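Local coordinates for protein FMN-dependent nitronate monooxygenase (Shewanella oneidensis, PDB 5LSM) that binds FMN and probably uses it with molecular oxygen to oxidise the toxic nitronate propionate 3-nitronate to 3-oxopropanoate, at residues 24-29 against 52-57; 30-35 against 338-343; 119-124 against 145-150; 241-246 against 252-257. One frame throughout, in Å; residues are numbered along the deposited sequence.

Interaction 1. Residues 24-29 against 52-57; sequences QGSALA and EAELTA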
loop_
_atom_site.group_PDB
_atom_site.type_symbol
_atom_site.label_atom_id
_atom_site.label_comp_id
_atom_site.label_asym_id
_atom_site.label_seq_id
_atom_site.Cartn_x
_atom_site.Cartn_y
_atom_site.Cartn_z
ATOM N N GLN A 24 22.792 4.998 -10.479
ATOM C CA GLN A 24 23.660 5.078 -9.330
ATOM C C GLN A 24 24.816 4.063 -9.343
ATOM O O GLN A 24 24.642 2.924 -9.759
ATOM C CB GLN A 24 22.779 4.918 -8.099
ATOM C CG GLN A 24 23.516 4.818 -6.805
ATOM C CD GLN A 24 23.640 3.398 -6.312
ATOM O OE1 GLN A 24 22.648 2.654 -6.218
ATOM N NE2 GLN A 24 24.846 3.040 -5.904
ATOM N N GLY A 25 25.988 4.501 -8.879
ATOM C CA GLY A 25 27.157 3.633 -8.693
ATOM C C GLY A 25 28.021 3.962 -7.473
ATOM O O GLY A 25 27.520 4.281 -6.412
ATOM N N SER A 26 29.333 3.855 -7.629
ATOM C CA SER A 26 30.261 3.987 -6.520
ATOM C C SER A 26 30.135 5.286 -5.725
ATOM O O SER A 26 30.322 5.290 -4.491
ATOM C CB SER A 26 31.702 3.850 -7.024
ATOM O OG SER A 26 31.922 4.586 -8.221
ATOM N N ALA A 27 29.903 6.406 -6.409
ATOM C CA ALA A 27 29.979 7.708 -5.718
ATOM C C ALA A 27 28.886 7.872 -4.638
ATOM O O ALA A 27 29.140 8.455 -3.563
ATOM C CB ALA A 27 29.959 8.863 -6.710
ATOM N N LEU A 28 27.717 7.281 -4.876
ATOM C CA LEU A 28 26.633 7.317 -3.886
ATOM C C LEU A 28 26.877 6.279 -2.785
ATOM O O LEU A 28 26.741 6.571 -1.588
ATOM C CB LEU A 28 25.267 7.093 -4.554
ATOM C CG LEU A 28 24.073 7.111 -3.602
ATOM C CD1 LEU A 28 23.915 8.484 -2.987
ATOM C CD2 LEU A 28 22.790 6.661 -4.286
ATOM N N ALA A 29 27.263 5.073 -3.184
ATOM C CA ALA A 29 27.662 4.058 -2.209
ATOM C C ALA A 29 28.783 4.563 -1.272
ATOM O O ALA A 29 28.659 4.484 -0.062
ATOM C CB ALA A 29 28.072 2.774 -2.912
ATOM N N GLU A 52 34.005 -5.020 -11.645
ATOM C CA GLU A 52 35.321 -4.957 -10.999
ATOM C C GLU A 52 35.836 -3.507 -10.856
ATOM O O GLU A 52 36.417 -3.132 -9.833
ATOM C CB GLU A 52 36.317 -5.796 -11.801
ATOM C CG GLU A 52 37.578 -6.170 -11.043
ATOM C CD GLU A 52 38.340 -7.298 -11.716
ATOM O OE1 GLU A 52 37.759 -8.385 -11.936
ATOM O OE2 GLU A 52 39.516 -7.082 -12.059
ATOM N N ALA A 53 35.651 -2.714 -11.907
ATOM C CA ALA A 53 36.010 -1.292 -11.884
ATOM C C ALA A 53 35.311 -0.598 -10.718
ATOM O O ALA A 53 35.934 0.079 -9.913
ATOM C CB ALA A 53 35.611 -0.622 -13.206
ATOM N N GLU A 54 34.003 -0.789 -10.632
ATOM C CA GLU A 54 33.201 -0.017 -9.718
ATOM C C GLU A 54 33.493 -0.413 -8.268
ATOM O O GLU A 54 33.534 0.444 -7.391
ATOM C CB GLU A 54 31.723 -0.150 -10.062
ATOM C CG GLU A 54 30.931 1.088 -9.712
ATOM C CD GLU A 54 30.546 1.925 -10.904
ATOM O OE1 GLU A 54 30.906 3.111 -10.912
ATOM O OE2 GLU A 54 29.793 1.434 -11.771
ATOM N N LEU A 55 33.837 -1.677 -8.048
ATOM C CA LEU A 55 34.222 -2.136 -6.711
ATOM C C LEU A 55 35.600 -1.639 -6.347
ATOM O O LEU A 55 35.867 -1.374 -5.174
ATOM C CB LEU A 55 34.180 -3.672 -6.604
ATOM C CG LEU A 55 32.789 -4.260 -6.331
ATOM C CD1 LEU A 55 32.725 -5.713 -6.755
ATOM C CD2 LEU A 55 32.409 -4.109 -4.864
ATOM N N THR A 56 36.492 -1.574 -7.338
ATOM C CA THR A 56 37.820 -1.030 -7.113
ATOM C C THR A 56 37.714 0.471 -6.752
ATOM O O THR A 56 38.286 0.923 -5.750
ATOM C CB THR A 56 38.755 -1.287 -8.334
ATOM O OG1 THR A 56 39.077 -2.683 -8.396
ATOM C CG2 THR A 56 40.059 -0.507 -8.219
ATOM N N ALA A 57 36.883 1.206 -7.487
ATOM C CA ALA A 57 36.609 2.605 -7.159
ATOM C C ALA A 57 36.019 2.788 -5.751
ATOM O O ALA A 57 36.375 3.733 -5.049
ATOM C CB ALA A 57 35.700 3.237 -8.198
#
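Gly25 and Ser26, at the start of helix 26-35, meet Glu54 and Ala57 of helix 48-59. In this TIM-barrel fold these are the helices that follow strands 15-17 and 39-42, so the contact joins two successive strand-helix units. Just before the helix, Gln24 NE2 donates to Gly25 O at 3.0 Å, with an N-H...O angle of 158°; its amide also bonds to the backbone of Met20 and Ser40. Gly25 follows at the N-cap position. A beta carbon built on it would lie about 3.1 Å from Glu54 OE1, so the lack of a side chain lets the carboxylate approach. Ser26 makes the polar link: OG donates to Glu54 OE1 at 3.2 Å, reaching the oxygen on its anti side, 19° out of the carboxylate plane. A bend in the glutamate chain (chi2 105°) brings its end round to the serine. Ala57 CB packs against the same hydroxyl, 4.0 Å from Ser26 OG. Ser26 N lies 3.7 Å from Glu54 OE1, which places a carboxylate close to the N-terminal end of a helix. The helix dipole would therefore probably favour the charged form of Glu54, and the serine bond would add to that.

Interaction 2. Residues 30-35 against 338-343; sequences IAVSEA and DLTRSF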
loop_
_atom_site.group_PDB
_atom_site.type_symbol
_atom_site.label_atom_id
_atom_site.label_comp_id
_atom_site.label_asym_id
_atom_site.label_seq_id
_atom_site.Cartn_x
_atom_site.Cartn_y
_atom_site.Cartn_z
ATOM N N ILE A 30 29.827 5.154 -1.839
ATOM C CA ILE A 30 30.921 5.719 -1.038
ATOM C C ILE A 30 30.382 6.727 -0.024
ATOM O O ILE A 30 30.725 6.687 1.154
ATOM C CB ILE A 30 31.952 6.448 -1.940
ATOM C CG1 ILE A 30 32.765 5.441 -2.777
ATOM C CG2 ILE A 30 32.893 7.314 -1.109
ATOM C CD1 ILE A 30 33.394 6.052 -4.013
ATOM N N ALA A 31 29.571 7.663 -0.503
ATOM C CA ALA A 31 29.156 8.790 0.325
ATOM C C ALA A 31 28.317 8.313 1.510
ATOM O O ALA A 31 28.477 8.816 2.620
ATOM C CB ALA A 31 28.383 9.822 -0.506
ATOM N N VAL A 32 27.452 7.326 1.280
ATOM C CA VAL A 32 26.570 6.825 2.334
ATOM C C VAL A 32 27.320 5.968 3.357
ATOM O O VAL A 32 27.047 6.055 4.571
ATOM C CB VAL A 32 25.354 6.032 1.773
ATOM C CG1 VAL A 32 24.507 5.498 2.918
ATOM C CG2 VAL A 32 24.503 6.911 0.864
ATOM N N SER A 33 28.254 5.142 2.880
ATOM C CA SER A 33 29.073 4.335 3.791
ATOM C C SER A 33 30.022 5.208 4.610
ATOM O O SER A 33 30.124 5.029 5.830
ATOM C CB SER A 33 29.842 3.255 3.043
ATOM O OG SER A 33 28.977 2.196 2.648
ATOM N N GLU A 34 30.631 6.214 3.971
ATOM C CA GLU A 34 31.486 7.170 4.690
ATOM C C GLU A 34 30.703 7.948 5.726
ATOM O O GLU A 34 31.190 8.181 6.826
ATOM C CB GLU A 34 32.184 8.139 3.727
ATOM C CG GLU A 34 33.490 7.606 3.135
ATOM C CD GLU A 34 34.634 7.503 4.163
ATOM O OE1 GLU A 34 34.904 6.385 4.687
ATOM O OE2 GLU A 34 35.297 8.540 4.415
ATOM N N ALA A 35 29.447 8.255 5.414
ATOM C CA ALA A 35 28.584 8.999 6.338
ATOM C C ALA A 35 28.189 8.199 7.558
ATOM O O ALA A 35 27.736 8.778 8.530
ATOM C CB ALA A 35 27.339 9.493 5.626
ATOM N N ASP A 338 25.061 14.343 3.783
ATOM C CA ASP A 338 24.217 15.275 4.546
ATOM C C ASP A 338 22.811 14.710 4.720
ATOM O O ASP A 338 22.247 14.725 5.830
ATOM C CB ASP A 338 24.106 16.646 3.848
ATOM C CG ASP A 338 25.442 17.418 3.798
ATOM O OD1 ASP A 338 26.265 17.286 4.731
ATOM O OD2 ASP A 338 25.629 18.216 2.843
ATOM N N LEU A 339 22.264 14.183 3.625
ATOM C CA LEU A 339 20.906 13.593 3.625
ATOM C C LEU A 339 20.819 12.348 4.508
ATOM O O LEU A 339 19.861 12.182 5.267
ATOM C CB LEU A 339 20.486 13.251 2.194
ATOM C CG LEU A 339 19.027 12.946 1.930
ATOM C CD1 LEU A 339 18.099 14.080 2.335
ATOM C CD2 LEU A 339 18.859 12.633 0.459
ATOM N N THR A 340 21.840 11.500 4.455
ATOM C CA THR A 340 21.872 10.311 5.315
ATOM C C THR A 340 21.783 10.656 6.794
ATOM O O THR A 340 21.105 9.960 7.553
ATOM C CB THR A 340 23.114 9.449 5.063
ATOM O OG1 THR A 340 23.048 8.902 3.732
ATOM C CG2 THR A 340 23.195 8.328 6.061
ATOM N N ARG A 341 22.399 11.764 7.182
ATOM C CA ARG A 341 22.259 12.295 8.536
ATOM C C ARG A 341 20.892 12.937 8.842
ATOM O O ARG A 341 20.452 12.884 9.982
ATOM C CB ARG A 341 23.366 13.316 8.822
ATOM C CG ARG A 341 24.772 12.745 8.861
ATOM C CD ARG A 341 25.842 13.840 8.852
ATOM N NE ARG A 341 27.083 13.283 8.322
ATOM C CZ ARG A 341 27.687 13.653 7.197
ATOM N NH1 ARG A 341 27.315 14.739 6.526
ATOM N NH2 ARG A 341 28.732 12.954 6.776
ATOM N N SER A 342 20.253 13.587 7.862
ATOM C CA SER A 342 18.809 13.968 7.988
ATOM C C SER A 342 18.017 12.854 8.692
ATOM O O SER A 342 17.179 13.121 9.561
ATOM C CB SER A 342 18.142 14.232 6.610
ATOM N N PHE A 343 18.248 11.614 8.251
ATOM C CA PHE A 343 17.309 10.517 8.465
ATOM C C PHE A 343 17.335 9.977 9.886
ATOM O O PHE A 343 16.449 9.214 10.259
ATOM C CB PHE A 343 17.614 9.358 7.502
ATOM C CG PHE A 343 17.425 9.691 6.048
ATOM C CD1 PHE A 343 16.500 10.641 5.638
ATOM C CD2 PHE A 343 18.115 8.987 5.087
ATOM C CE1 PHE A 343 16.320 10.922 4.296
ATOM C CE2 PHE A 343 17.896 9.225 3.744
ATOM C CZ PHE A 343 17.006 10.203 3.347
#
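Ala35 and Thr340 bury the most surface here, joining two outer helices of the TIM barrel: helix 26-35, next after strand 15-17, and the C-terminal helix 336-342. The axes of the short segments pass 9.3 Å apart and cross at -52°, and the contact rests on Val32, Ala35, Thr340 and Arg341. Ala35 points its methyl at the other helix, with CB 4.3 Å from Thr340 CB, a loose van der Waals approach. Thr340 turns its hydroxyl toward Val32, and OG1 faces the two valine methyls evenly, Val32 CG1 and CG2 each lying 3.8 Å from Thr340 OG1. The valine rotation that presents both methyls has CG1 anti to the backbone N (chi1 178°). That hydroxyl is not left bare among carbons, because it hydrogen-bonds to Tyr241 OH and to Ala336 O one turn back in its own helix. Arg341 covers the outer side of Ala35. Its chain runs extended from CG to NE, so the guanidinium reaches across to the alanine, with NH2 3.9 Å from Ala35 CB. The group is also held from its own helix, where Asp338 lies at the guanidinium edge, in plane, and Arg341 NH1 forms a salt bridge with Asp338 OD1 at 3.3 Å.

Interaction 3. Residues 119-124 against 145-150; sequences EVLAKF and KSWGSK
Trp147 lays its indole against Leu121 and Ala122, joining the turn after helix 138-145 to helix 115-124, its predecessor among the outer helices of the TIM barrel. The turn is a type I beta turn from Lys145 to Gly148, and Gly148, with positive phi (93°), closes the helix in a Schellman motif. From CB the tryptophan takes chi1 -52°, with CG beside the backbone N and anti to the carbonyl carbon, which sends the ring across to the neighbouring helix. On the pyrrole side NE1 comes 3.9 Å from Ala122 CB. At the ring junction CE2 is 3.9 Å from Ala122 CA, and CZ2 beyond it lies at the same distance from Ala122 N, so this part of the ring rests on the Ala122 backbone. The far end belongs to Leu121: Trp147 CH2 touches Leu121 CB at 3.4 Å, and the two side chains cross at about a right angle. Trp147 CZ3 lies 3.6 Å from Leu121 CD1. Leu121 C lies over one ring face, offset toward the rim, while Ser149 OG, bonded to Pro126 O, lies at the ring edge. An alanine in place of Trp147 would probably open a gap beside Leu121 CB and CD1 and leave Ala122 without its ring cover. Beyond the turn, Lys150 NZ donates to Gly148 O at 3.1 Å, with a C=O...N angle of 168°.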
loop_
_atom_site.group_PDB
_atom_site.type_symbol
_atom_site.label_atom_id
_atom_site.label_comp_id
_atom_site.label_asym_id
_atom_site.label_seq_id
_atom_site.Cartn_x
_atom_site.Cartn_y
_atom_site.Cartn_z
ATOM N N GLU A 119 33.279 -14.931 -9.052
ATOM C CA GLU A 119 34.733 -14.943 -9.149
ATOM C C GLU A 119 35.293 -13.543 -8.915
ATOM O O GLU A 119 36.273 -13.389 -8.187
ATOM C CB GLU A 119 35.203 -15.509 -10.497
ATOM N N VAL A 120 34.627 -12.529 -9.477
ATOM C CA VAL A 120 34.961 -11.118 -9.227
ATOM C C VAL A 120 34.715 -10.677 -7.772
ATOM O O VAL A 120 35.562 -10.039 -7.164
ATOM C CB VAL A 120 34.164 -10.181 -10.157
ATOM C CG1 VAL A 120 34.491 -8.726 -9.862
ATOM C CG2 VAL A 120 34.458 -10.507 -11.616
ATOM N N LEU A 121 33.554 -11.008 -7.220
ATOM C CA LEU A 121 33.238 -10.642 -5.843
ATOM C C LEU A 121 34.259 -11.212 -4.863
ATOM O O LEU A 121 34.552 -10.609 -3.824
ATOM C CB LEU A 121 31.843 -11.144 -5.455
ATOM C CG LEU A 121 30.629 -10.259 -5.744
ATOM C CD1 LEU A 121 29.435 -10.725 -4.912
ATOM C CD2 LEU A 121 30.930 -8.788 -5.470
ATOM N N ALA A 122 34.765 -12.395 -5.165
ATOM C CA ALA A 122 35.608 -13.111 -4.216
ATOM C C ALA A 122 36.859 -12.304 -3.886
ATOM O O ALA A 122 37.370 -12.396 -2.785
ATOM C CB ALA A 122 35.985 -14.468 -4.773
ATOM N N LYS A 123 37.351 -11.523 -4.852
ATOM C CA LYS A 123 38.519 -10.652 -4.639
ATOM C C LYS A 123 38.243 -9.545 -3.611
ATOM O O LYS A 123 39.116 -9.199 -2.823
ATOM C CB LYS A 123 38.979 -10.031 -5.968
ATOM N N PHE A 124 37.017 -9.024 -3.593
ATOM C CA PHE A 124 36.683 -7.867 -2.755
ATOM C C PHE A 124 36.041 -8.231 -1.419
ATOM O O PHE A 124 36.229 -7.518 -0.440
ATOM C CB PHE A 124 35.791 -6.887 -3.529
ATOM C CG PHE A 124 36.466 -6.286 -4.722
ATOM C CD1 PHE A 124 37.382 -5.254 -4.569
ATOM C CD2 PHE A 124 36.292 -6.837 -5.978
ATOM C CE1 PHE A 124 38.074 -4.752 -5.655
ATOM C CE2 PHE A 124 36.949 -6.311 -7.078
ATOM C CZ PHE A 124 37.848 -5.275 -6.915
ATOM N N LYS A 145 28.866 -16.887 1.849
ATOM C CA LYS A 145 28.951 -16.844 3.313
ATOM C C LYS A 145 30.394 -17.044 3.763
ATOM O O LYS A 145 30.782 -16.588 4.823
ATOM C CB LYS A 145 28.083 -17.934 3.945
ATOM C CG LYS A 145 26.590 -17.787 3.702
ATOM C CD LYS A 145 25.879 -17.168 4.893
ATOM C CE LYS A 145 24.370 -17.115 4.678
ATOM N NZ LYS A 145 23.697 -18.325 5.217
ATOM N N SER A 146 31.167 -17.770 2.958
ATOM C CA SER A 146 32.525 -18.126 3.304
ATOM C C SER A 146 33.514 -16.995 3.034
ATOM O O SER A 146 34.698 -17.129 3.325
ATOM C CB SER A 146 32.947 -19.375 2.535
ATOM O OG SER A 146 33.342 -19.036 1.231
ATOM N N TRP A 147 33.026 -15.887 2.480
ATOM C CA TRP A 147 33.769 -14.620 2.470
ATOM C C TRP A 147 33.597 -13.823 3.760
ATOM O O TRP A 147 34.240 -12.806 3.940
ATOM C CB TRP A 147 33.307 -13.735 1.321
ATOM C CG TRP A 147 33.309 -14.385 0.006
ATOM C CD1 TRP A 147 34.145 -15.362 -0.419
ATOM C CD2 TRP A 147 32.463 -14.065 -1.103
ATOM N NE1 TRP A 147 33.884 -15.671 -1.726
ATOM C CE2 TRP A 147 32.857 -14.887 -2.173
ATOM C CE3 TRP A 147 31.413 -13.156 -1.295
ATOM C CZ2 TRP A 147 32.230 -14.848 -3.414
ATOM C CZ3 TRP A 147 30.804 -13.100 -2.525
ATOM C CH2 TRP A 147 31.200 -13.955 -3.571
ATOM N N GLY A 148 32.700 -14.251 4.631
ATOM C CA GLY A 148 32.288 -13.427 5.765
ATOM C C GLY A 148 31.057 -12.572 5.488
ATOM O O GLY A 148 30.518 -11.946 6.405
ATOM N N SER A 149 30.610 -12.552 4.227
ATOM C CA SER A 149 29.529 -11.674 3.783
ATOM C C SER A 149 28.228 -12.063 4.450
ATOM O O SER A 149 27.936 -13.239 4.603
ATOM C CB SER A 149 29.351 -11.774 2.283
ATOM O OG SER A 149 30.567 -11.526 1.616
ATOM N N LYS A 150 27.487 -11.071 4.920
ATOM C CA LYS A 150 26.107 -11.294 5.315
ATOM C C LYS A 150 25.270 -11.273 4.070
ATOM O O LYS A 150 25.526 -10.490 3.154
ATOM C CB LYS A 150 25.618 -10.197 6.266
ATOM C CG LYS A 150 26.482 -10.005 7.488
ATOM C CD LYS A 150 26.522 -11.257 8.346
ATOM C CE LYS A 150 27.546 -11.115 9.468
ATOM N NZ LYS A 150 28.916 -10.919 8.900
#

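Interaction 4. Residues 241-246 against 252-257; sequences YLLCPE and IHREAL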
loop_
_atom_site.group_PDB
_atom_site.type_symbol
_atom_site.label_atom_id
_atom_site.label_comp_id
_atom_site.label_asym_id
_atom_site.label_seq_id
_atom_site.Cartn_x
_atom_site.Cartn_y
_atom_site.Cartn_z
ATOM N N TYR A 241 17.086 9.474 -2.250
ATOM C CA TYR A 241 18.437 9.810 -2.743
ATOM C C TYR A 241 18.515 10.280 -4.213
ATOM O O TYR A 241 19.586 10.662 -4.669
ATOM C CB TYR A 241 19.377 8.615 -2.570
ATOM C CG TYR A 241 19.787 8.351 -1.152
ATOM C CD1 TYR A 241 20.703 9.171 -0.522
ATOM C CD2 TYR A 241 19.280 7.249 -0.439
ATOM C CE1 TYR A 241 21.106 8.919 0.786
ATOM C CE2 TYR A 241 19.718 6.958 0.848
ATOM C CZ TYR A 241 20.628 7.807 1.458
ATOM O OH TYR A 241 21.064 7.572 2.744
ATOM N N LEU A 242 17.408 10.220 -4.960
ATOM C CA LEU A 242 17.475 10.292 -6.432
ATOM C C LEU A 242 17.810 11.677 -6.987
ATOM O O LEU A 242 18.093 11.814 -8.181
ATOM C CB LEU A 242 16.165 9.819 -7.066
ATOM C CG LEU A 242 15.884 8.319 -7.008
ATOM C CD1 LEU A 242 14.475 8.041 -7.518
ATOM C CD2 LEU A 242 16.921 7.521 -7.785
ATOM N N LEU A 243 17.757 12.700 -6.139
ATOM C CA LEU A 243 18.131 14.040 -6.558
ATOM C C LEU A 243 19.492 14.454 -6.008
ATOM O O LEU A 243 19.935 15.583 -6.257
ATOM C CB LEU A 243 17.075 15.065 -6.110
ATOM C CG LEU A 243 15.708 15.023 -6.792
ATOM C CD1 LEU A 243 14.884 16.229 -6.365
ATOM C CD2 LEU A 243 15.852 14.989 -8.295
ATOM N N CYS A 244 20.132 13.574 -5.240
ATOM C CA CYS A 244 21.471 13.860 -4.702
ATOM C C CYS A 244 22.466 13.973 -5.843
ATOM O O CYS A 244 22.339 13.266 -6.844
ATOM C CB CYS A 244 21.928 12.746 -3.760
ATOM S SG CYS A 244 20.953 12.648 -2.247
ATOM N N PRO A 245 23.472 14.851 -5.698
ATOM C CA PRO A 245 24.495 14.995 -6.755
ATOM C C PRO A 245 25.314 13.728 -7.005
ATOM O O PRO A 245 25.926 13.603 -8.060
ATOM C CB PRO A 245 25.402 16.130 -6.241
ATOM C CG PRO A 245 25.119 16.244 -4.786
ATOM C CD PRO A 245 23.727 15.730 -4.548
ATOM N N GLU A 246 25.342 12.807 -6.042
ATOM C CA GLU A 246 26.099 11.563 -6.218
ATOM C C GLU A 246 25.357 10.596 -7.139
ATOM O O GLU A 246 25.959 9.733 -7.761
ATOM C CB GLU A 246 26.393 10.903 -4.870
ATOM C CG GLU A 246 27.442 11.628 -4.027
ATOM C CD GLU A 246 26.886 12.818 -3.247
ATOM O OE1 GLU A 246 25.649 13.035 -3.261
ATOM O OE2 GLU A 246 27.694 13.545 -2.622
ATOM N N ILE A 252 15.873 14.196 -17.229
ATOM C CA ILE A 252 14.473 14.017 -17.523
ATOM C C ILE A 252 13.772 13.253 -16.394
ATOM O O ILE A 252 12.688 13.632 -15.968
ATOM C CB ILE A 252 14.289 13.344 -18.900
ATOM C CG1 ILE A 252 13.041 13.882 -19.581
ATOM C CG2 ILE A 252 14.246 11.823 -18.798
ATOM C CD1 ILE A 252 12.886 13.403 -21.005
ATOM N N HIS A 253 14.460 12.253 -15.834
ATOM C CA HIS A 253 14.017 11.570 -14.607
ATOM C C HIS A 253 13.997 12.527 -13.402
ATOM O O HIS A 253 13.007 12.607 -12.700
ATOM C CB HIS A 253 14.932 10.379 -14.326
ATOM C CG HIS A 253 14.350 9.352 -13.399
ATOM N ND1 HIS A 253 13.244 9.589 -12.607
ATOM C CD2 HIS A 253 14.761 8.097 -13.101
ATOM C CE1 HIS A 253 12.986 8.517 -11.880
ATOM N NE2 HIS A 253 13.907 7.607 -12.141
ATOM N N ARG A 254 15.050 13.318 -13.223
ATOM C CA ARG A 254 15.051 14.390 -12.201
ATOM C C ARG A 254 13.857 15.369 -12.305
ATOM O O ARG A 254 13.315 15.834 -11.284
ATOM C CB ARG A 254 16.356 15.178 -12.269
ATOM C CG ARG A 254 17.566 14.422 -11.759
ATOM C CD ARG A 254 18.855 15.216 -11.944
ATOM N NE ARG A 254 19.964 14.626 -11.195
ATOM C CZ ARG A 254 20.206 14.839 -9.900
ATOM N NH1 ARG A 254 19.442 15.668 -9.191
ATOM N NH2 ARG A 254 21.219 14.217 -9.307
ATOM N N GLU A 255 13.487 15.711 -13.536
ATOM C CA GLU A 255 12.435 16.702 -13.786
ATOM C C GLU A 255 11.070 16.129 -13.440
ATOM O O GLU A 255 10.191 16.831 -12.936
ATOM C CB GLU A 255 12.452 17.113 -15.258
ATOM C CG GLU A 255 11.441 18.197 -15.620
ATOM C CD GLU A 255 12.015 19.272 -16.531
ATOM O OE1 GLU A 255 13.222 19.202 -16.862
ATOM O OE2 GLU A 255 11.264 20.198 -16.904
ATOM N N ALA A 256 10.895 14.850 -13.746
ATOM C CA ALA A 256 9.660 14.155 -13.459
ATOM C C ALA A 256 9.460 14.056 -11.950
ATOM O O ALA A 256 8.401 14.420 -11.442
ATOM C CB ALA A 256 9.675 12.774 -14.102
ATOM N N LEU A 257 10.502 13.637 -11.228
ATOM C CA LEU A 257 10.437 13.570 -9.755
ATOM C C LEU A 257 9.982 14.880 -9.094
ATOM O O LEU A 257 9.401 14.855 -8.010
ATOM C CB LEU A 257 11.790 13.178 -9.175
ATOM C CG LEU A 257 12.256 11.754 -9.440
ATOM C CD1 LEU A 257 13.773 11.666 -9.294
ATOM C CD2 LEU A 257 11.546 10.771 -8.521
#
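Arg254 NH2 makes the shortest polar bond of the contact, 2.9 Å to Cys244 O, and has a second, weak bond to Cys247 O. The group comes from helix 251-258 of the TIM barrel and reaches back to the loop after strand 234-237, where a type I beta turn runs from Tyr241 to Cys244. The bond to Cys244 O is bent, with an N-H...O angle of 134°. Beside it Arg254 NH1 donates to Leu243 O at 3.0 Å and much straighter, at 164°. Both oxygens sit at the guanidinium edge, near its plane, yet each donor nitrogen stands above the plane of the carbonyl it binds, and not on a lone pair. Leu242 O lies over the centre of one guanidinium face, 4.0 Å above it. The chain is extended from CG to NE, which carries the head group from the helix to the turn, and Leu243 runs past it in the opposite direction with CD2 3.9 Å from Arg254 CG. A methionine in place of Arg254 would probably leave the carbonyls of Leu243 and Cys244 without these donors and the turn less firmly tied to helix 251-258. Leu257 fills the apolar side. The side chain of Leu242, which comes within about 4 Å of the bound FMN, crosses that of Leu257 at about a right angle, with Leu242 CB 3.8 Å from Leu257 CD1; that same methyl also lies 4.0 Å from Leu243 CD2.

Helix 26-35 serves both interaction 1 and interaction 2, which meet where Ala57 O lies 3.9 Å from Ile30 CD1. Interaction 3 joins interaction 1 through helix 48-59, with Leu55 CD1 3.8 Å from Leu121 CD2. Interaction 4 touches interactions 1 and 2 through its loop: Leu28 CA is 3.7 Å from Glu246 CB, and Thr340 OG1 and Tyr241 OH, 2.6 Å apart, form a probable hydrogen bond. Interactions 3 and 4 are far apart, about 32 Å between centres and about 19 Å between nearest atoms. Distance to the bound FMN ranks them: about 4 Å from the Leu242 side chain, about 10 Å from Gly25, and about 12 Å and about 13 Å from the side chains of Val32 and Leu121.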